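Local coordinates for protein D-mandelate dehydrogenase (Rhodotorula graminis, PDB 2W2K) that probably interconverts D-mandelate and its 2-keto acid with a nicotinamide cofactor, as a D-isomer specific 2-hydroxyacid dehydrogenase, at residues Thr64-Tyr67 / Pro68-Ala71; Trp93-Leu96 / Asp97-Asn100. All coordinates share one frame; numbering follows the deposited sequence.

Interaction 1: Thr64-Tyr67 / Pro68-Ala71; sequences TESY and PWNA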
loop_
_atom_site.group_PDB
_atom_site.type_symbol
_atom_site.label_atom_id
_atom_site.label_comp_id
_atom_site.label_asym_id
_atom_site.label_seq_id
_atom_site.Cartn_x
_atom_site.Cartn_y
_atom_site.Cartn_z
ATOM N N THR B 64 -7.057 25.016 -18.470
ATOM C CA THR B 64 -7.002 25.756 -17.200
ATOM C C THR B 64 -6.794 27.275 -17.387
ATOM O O THR B 64 -7.108 28.060 -16.486
ATOM C CB THR B 64 -5.916 25.202 -16.201
ATOM O OG1 THR B 64 -4.620 25.338 -16.782
ATOM C CG2 THR B 64 -6.156 23.713 -15.846
ATOM N N GLU B 65 -6.247 27.668 -18.541
ATOM C CA GLU B 65 -6.104 29.085 -18.928
ATOM C C GLU B 65 -7.453 29.826 -18.932
ATOM O O GLU B 65 -7.509 31.048 -18.726
ATOM C CB GLU B 65 -5.442 29.219 -20.311
ATOM C CG GLU B 65 -4.009 28.646 -20.439
ATOM C CD GLU B 65 -3.952 27.191 -20.875
ATOM O OE1 GLU B 65 -4.961 26.465 -20.773
ATOM O OE2 GLU B 65 -2.850 26.764 -21.279
ATOM N N SER B 66 -8.539 29.095 -19.182
ATOM C CA SER B 66 -9.894 29.687 -19.148
ATOM C C SER B 66 -10.468 30.060 -17.764
ATOM O O SER B 66 -11.417 30.846 -17.706
ATOM C CB SER B 66 -10.908 28.818 -19.932
ATOM O OG SER B 66 -11.172 27.577 -19.292
ATOM N N TYR B 67 -9.915 29.510 -16.677
ATOM C CA TYR B 67 -10.522 29.633 -15.341
ATOM C C TYR B 67 -10.433 31.092 -14.793
ATOM O O TYR B 67 -9.481 31.812 -15.112
ATOM C CB TYR B 67 -9.862 28.696 -14.316
ATOM C CG TYR B 67 -9.914 27.180 -14.516
ATOM C CD1 TYR B 67 -10.713 26.569 -15.499
ATOM C CD2 TYR B 67 -9.141 26.350 -13.691
ATOM C CE1 TYR B 67 -10.722 25.142 -15.651
ATOM C CE2 TYR B 67 -9.148 24.962 -13.827
ATOM C CZ TYR B 67 -9.936 24.364 -14.811
ATOM O OH TYR B 67 -9.908 22.991 -14.919
ATOM N N PRO B 68 -11.417 31.514 -13.975
ATOM C CA PRO B 68 -12.636 30.790 -13.588
ATOM C C PRO B 68 -13.740 30.927 -14.640
ATOM O O PRO B 68 -13.757 31.916 -15.407
ATOM C CB PRO B 68 -13.068 31.507 -12.297
ATOM C CG PRO B 68 -12.628 32.947 -12.520
ATOM C CD PRO B 68 -11.333 32.839 -13.310
ATOM N N TRP B 69 -14.633 29.937 -14.672
ATOM C CA TRP B 69 -15.918 30.044 -15.381
ATOM C C TRP B 69 -16.903 30.767 -14.440
ATOM O O TRP B 69 -17.818 30.164 -13.856
ATOM C CB TRP B 69 -16.404 28.645 -15.882
ATOM C CG TRP B 69 -15.662 28.205 -17.155
ATOM C CD1 TRP B 69 -14.312 27.907 -17.269
ATOM C CD2 TRP B 69 -16.213 28.041 -18.483
ATOM N NE1 TRP B 69 -14.008 27.573 -18.573
ATOM C CE2 TRP B 69 -15.147 27.652 -19.336
ATOM C CE3 TRP B 69 -17.492 28.210 -19.037
ATOM C CZ2 TRP B 69 -15.327 27.421 -20.717
ATOM C CZ3 TRP B 69 -17.672 27.957 -20.424
ATOM C CH2 TRP B 69 -16.591 27.578 -21.235
ATOM N N ASN B 70 -16.672 32.073 -14.275
ATOM C CA ASN B 70 -17.523 32.921 -13.430
ATOM C C ASN B 70 -18.758 33.460 -14.169
ATOM O O ASN B 70 -18.920 33.234 -15.382
ATOM C CB ASN B 70 -16.705 34.074 -12.760
ATOM C CG ASN B 70 -16.002 35.009 -13.762
ATOM O OD1 ASN B 70 -16.210 34.947 -14.976
ATOM N ND2 ASN B 70 -15.166 35.904 -13.235
ATOM N N ALA B 71 -19.621 34.169 -13.442
ATOM C CA ALA B 71 -20.810 34.816 -14.035
ATOM C C ALA B 71 -20.500 35.724 -15.249
ATOM O O ALA B 71 -21.257 35.703 -16.245
ATOM C CB ALA B 71 -21.580 35.601 -12.964
#

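Interaction 2: Trp93-Leu96 / Asp97-Asn100; sequences WLDL and DALN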
loop_
_atom_site.group_PDB
_atom_site.type_symbol
_atom_site.label_atom_id
_atom_site.label_comp_id
_atom_site.label_asym_id
_atom_site.label_seq_id
_atom_site.Cartn_x
_atom_site.Cartn_y
_atom_site.Cartn_z
ATOM N N TRP B 93 -13.785 25.663 -9.986
ATOM C CA TRP B 93 -13.635 26.686 -11.047
ATOM C C TRP B 93 -14.944 27.101 -11.771
ATOM O O TRP B 93 -14.928 28.039 -12.570
ATOM C CB TRP B 93 -12.596 26.227 -12.088
ATOM C CG TRP B 93 -12.814 24.830 -12.624
ATOM C CD1 TRP B 93 -12.239 23.669 -12.148
ATOM C CD2 TRP B 93 -13.638 24.435 -13.735
ATOM N NE1 TRP B 93 -12.658 22.594 -12.878
ATOM C CE2 TRP B 93 -13.519 23.023 -13.860
ATOM C CE3 TRP B 93 -14.461 25.133 -14.642
ATOM C CZ2 TRP B 93 -14.204 22.285 -14.847
ATOM C CZ3 TRP B 93 -15.142 24.391 -15.649
ATOM C CH2 TRP B 93 -15.009 22.984 -15.733
ATOM N N LEU B 94 -16.062 26.428 -11.472
ATOM C CA LEU B 94 -17.328 26.634 -12.212
ATOM C C LEU B 94 -18.484 27.197 -11.364
ATOM O O LEU B 94 -18.803 26.640 -10.303
ATOM C CB LEU B 94 -17.785 25.322 -12.867
ATOM C CG LEU B 94 -19.110 25.296 -13.670
ATOM C CD1 LEU B 94 -18.972 26.061 -14.966
ATOM C CD2 LEU B 94 -19.536 23.850 -13.965
ATOM N N ASP B 95 -19.120 28.270 -11.861
ATOM C CA ASP B 95 -20.352 28.816 -11.272
ATOM C C ASP B 95 -21.531 28.055 -11.899
ATOM O O ASP B 95 -22.119 28.485 -12.919
ATOM C CB ASP B 95 -20.459 30.349 -11.485
ATOM C CG ASP B 95 -21.664 30.989 -10.763
ATOM O OD1 ASP B 95 -22.644 30.281 -10.434
ATOM O OD2 ASP B 95 -21.648 32.241 -10.562
ATOM N N LEU B 96 -21.849 26.899 -11.307
ATOM C CA LEU B 96 -22.874 25.993 -11.872
ATOM C C LEU B 96 -24.291 26.589 -11.909
ATOM O O LEU B 96 -25.054 26.356 -12.869
ATOM C CB LEU B 96 -22.874 24.631 -11.141
ATOM C CG LEU B 96 -23.832 23.522 -11.635
ATOM C CD1 LEU B 96 -23.618 23.169 -13.139
ATOM C CD2 LEU B 96 -23.681 22.274 -10.757
ATOM N N ASP B 97 -24.661 27.359 -10.885
ATOM C CA ASP B 97 -25.983 28.013 -10.930
ATOM C C ASP B 97 -26.118 29.035 -12.086
ATOM O O ASP B 97 -27.177 29.119 -12.725
ATOM C CB ASP B 97 -26.364 28.633 -9.572
ATOM C CG ASP B 97 -26.598 27.572 -8.467
ATOM O OD1 ASP B 97 -26.782 26.365 -8.755
ATOM O OD2 ASP B 97 -26.591 27.953 -7.280
ATOM N N ALA B 98 -25.061 29.789 -12.369
ATOM C CA ALA B 98 -25.081 30.737 -13.494
ATOM C C ALA B 98 -25.206 30.030 -14.861
ATOM O O ALA B 98 -25.883 30.535 -15.769
ATOM C CB ALA B 98 -23.868 31.659 -13.475
ATOM N N LEU B 99 -24.529 28.888 -15.011
ATOM C CA LEU B 99 -24.626 28.075 -16.245
ATOM C C LEU B 99 -26.045 27.523 -16.460
ATOM O O LEU B 99 -26.622 27.678 -17.534
ATOM C CB LEU B 99 -23.585 26.936 -16.195
ATOM C CG LEU B 99 -23.351 26.149 -17.494
ATOM C CD1 LEU B 99 -22.759 27.008 -18.621
ATOM C CD2 LEU B 99 -22.456 24.927 -17.246
ATOM N N ASN B 100 -26.616 26.891 -15.432
ATOM C CA ASN B 100 -27.997 26.373 -15.503
ATOM C C ASN B 100 -29.067 27.456 -15.767
ATOM O O ASN B 100 -30.080 27.172 -16.435
ATOM C CB ASN B 100 -28.361 25.591 -14.223
ATOM C CG ASN B 100 -27.639 24.234 -14.090
ATOM O OD1 ASN B 100 -27.078 23.662 -15.050
ATOM N ND2 ASN B 100 -27.655 23.715 -12.871
HETATM O O HOH W 1 -23.262 27.949 -8.394
#

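Interaction 1: Thr64-Tyr67 / Pro68-Ala71
Tyr67 and Pro68 are joined by a cis peptide bond that brings their CA atoms within 3.0 Å, and the bend it makes returns the indole of Trp69 to the side of Ser66. Just before it, a 3-10 segment ends with Tyr67 N bonded to Thr64 O; just after it, Trp69 is the centre of an inverse gamma turn, closed weakly from Asn70 N to Pro68 O. Across this bend Trp69 NE1 donates to Ser66 OG at 2.9 Å, with the hydroxyl only 14° out of the indole plane. Ser66 places OG between its own N and carbonyl carbon (chi1 69°), and the same oxygen is also bonded to Gly63 O, so a buried hydroxyl is held twice. Tyr67 CD1 approaches the indole edge at Trp69 CD1, 4.2 Å away, and its phenol OH is hydrogen-bonded to Lys57 NZ. The indole also meets the rings of Phe84 and, edge-to-face, Trp93. A leucine in place of Trp69 would probably leave Ser66 OG without its N-H donor and open a gap beside both rings. Such a cis-proline bend running into a gamma turn here links strand 54-57 to helix 71-74 in the flavodoxin-like parallel domain of this family.

Interaction 2: Trp93-Leu96 / Asp97-Asn100
In Asp95, CG stands opposite the backbone N (chi1 -174°), a torsion that carries the carboxylate to the first turn of the helix, where OD1 accepts from Ala98 N at 3.1 Å. The amide comes from above the carboxylate plane, 58° out of it, and the methyl of Ala98 lies against the same group, with CB 3.6 Å from Asp95 CG. A water adds a second link, donating to Asp95 OD1 and accepting from Asp97 N at 2.9 Å, so two amides of the first turn are served by one carboxylate oxygen, one directly and one through the water. The positive end of the helix would probably favour the ionised form of Asp95, although Asp97 OD2 stands 5.6 Å from Asp95 OD1 as a like charge. This is the classic helix N-cap, with Asp95 as the capping residue of helix 96-101. It is accompanied by a hydrophobic staple: Leu94, just before the cap, sets CD1 4.3 Å from CD2 of Leu99, the fourth residue after Asp95, and both leucines also rest on Phe106 of strand 105-107. The main chain then takes over from the cap, with hydrogen bonds from Leu99 N to Asp95 O at 3.2 Å and from Asn100 N to Leu96 O at 3.0 Å. On the flank of the helix the Leu96 side chain runs obliquely past that of Asn100, and it too touches Phe106, while Ala98 touches Ile74 of helix 71-74.

The two contacts follow the adjacent parallel strands 54-57 and 83-86, interaction 1 in the loop before helix 71-74 and interaction 2 where a loop enters helix 96-101. Their centres are about 11 Å apart, and they meet directly. Trp69 N and Trp93 O at 2.8 Å, and Trp69 O and Asp95 N at 3.0 Å, are probable hydrogen bonds that tie the gamma turn of interaction 1 to the residues leading into the helix of interaction 2. Trp93 also stacks on Tyr67. Interaction 1 is partly buried and relies on aromatic rings and a sheltered hydroxyl, whereas interaction 2 is a surface contact in which a carboxylate, a water and backbone amides start a helix beside an apolar leucine pair.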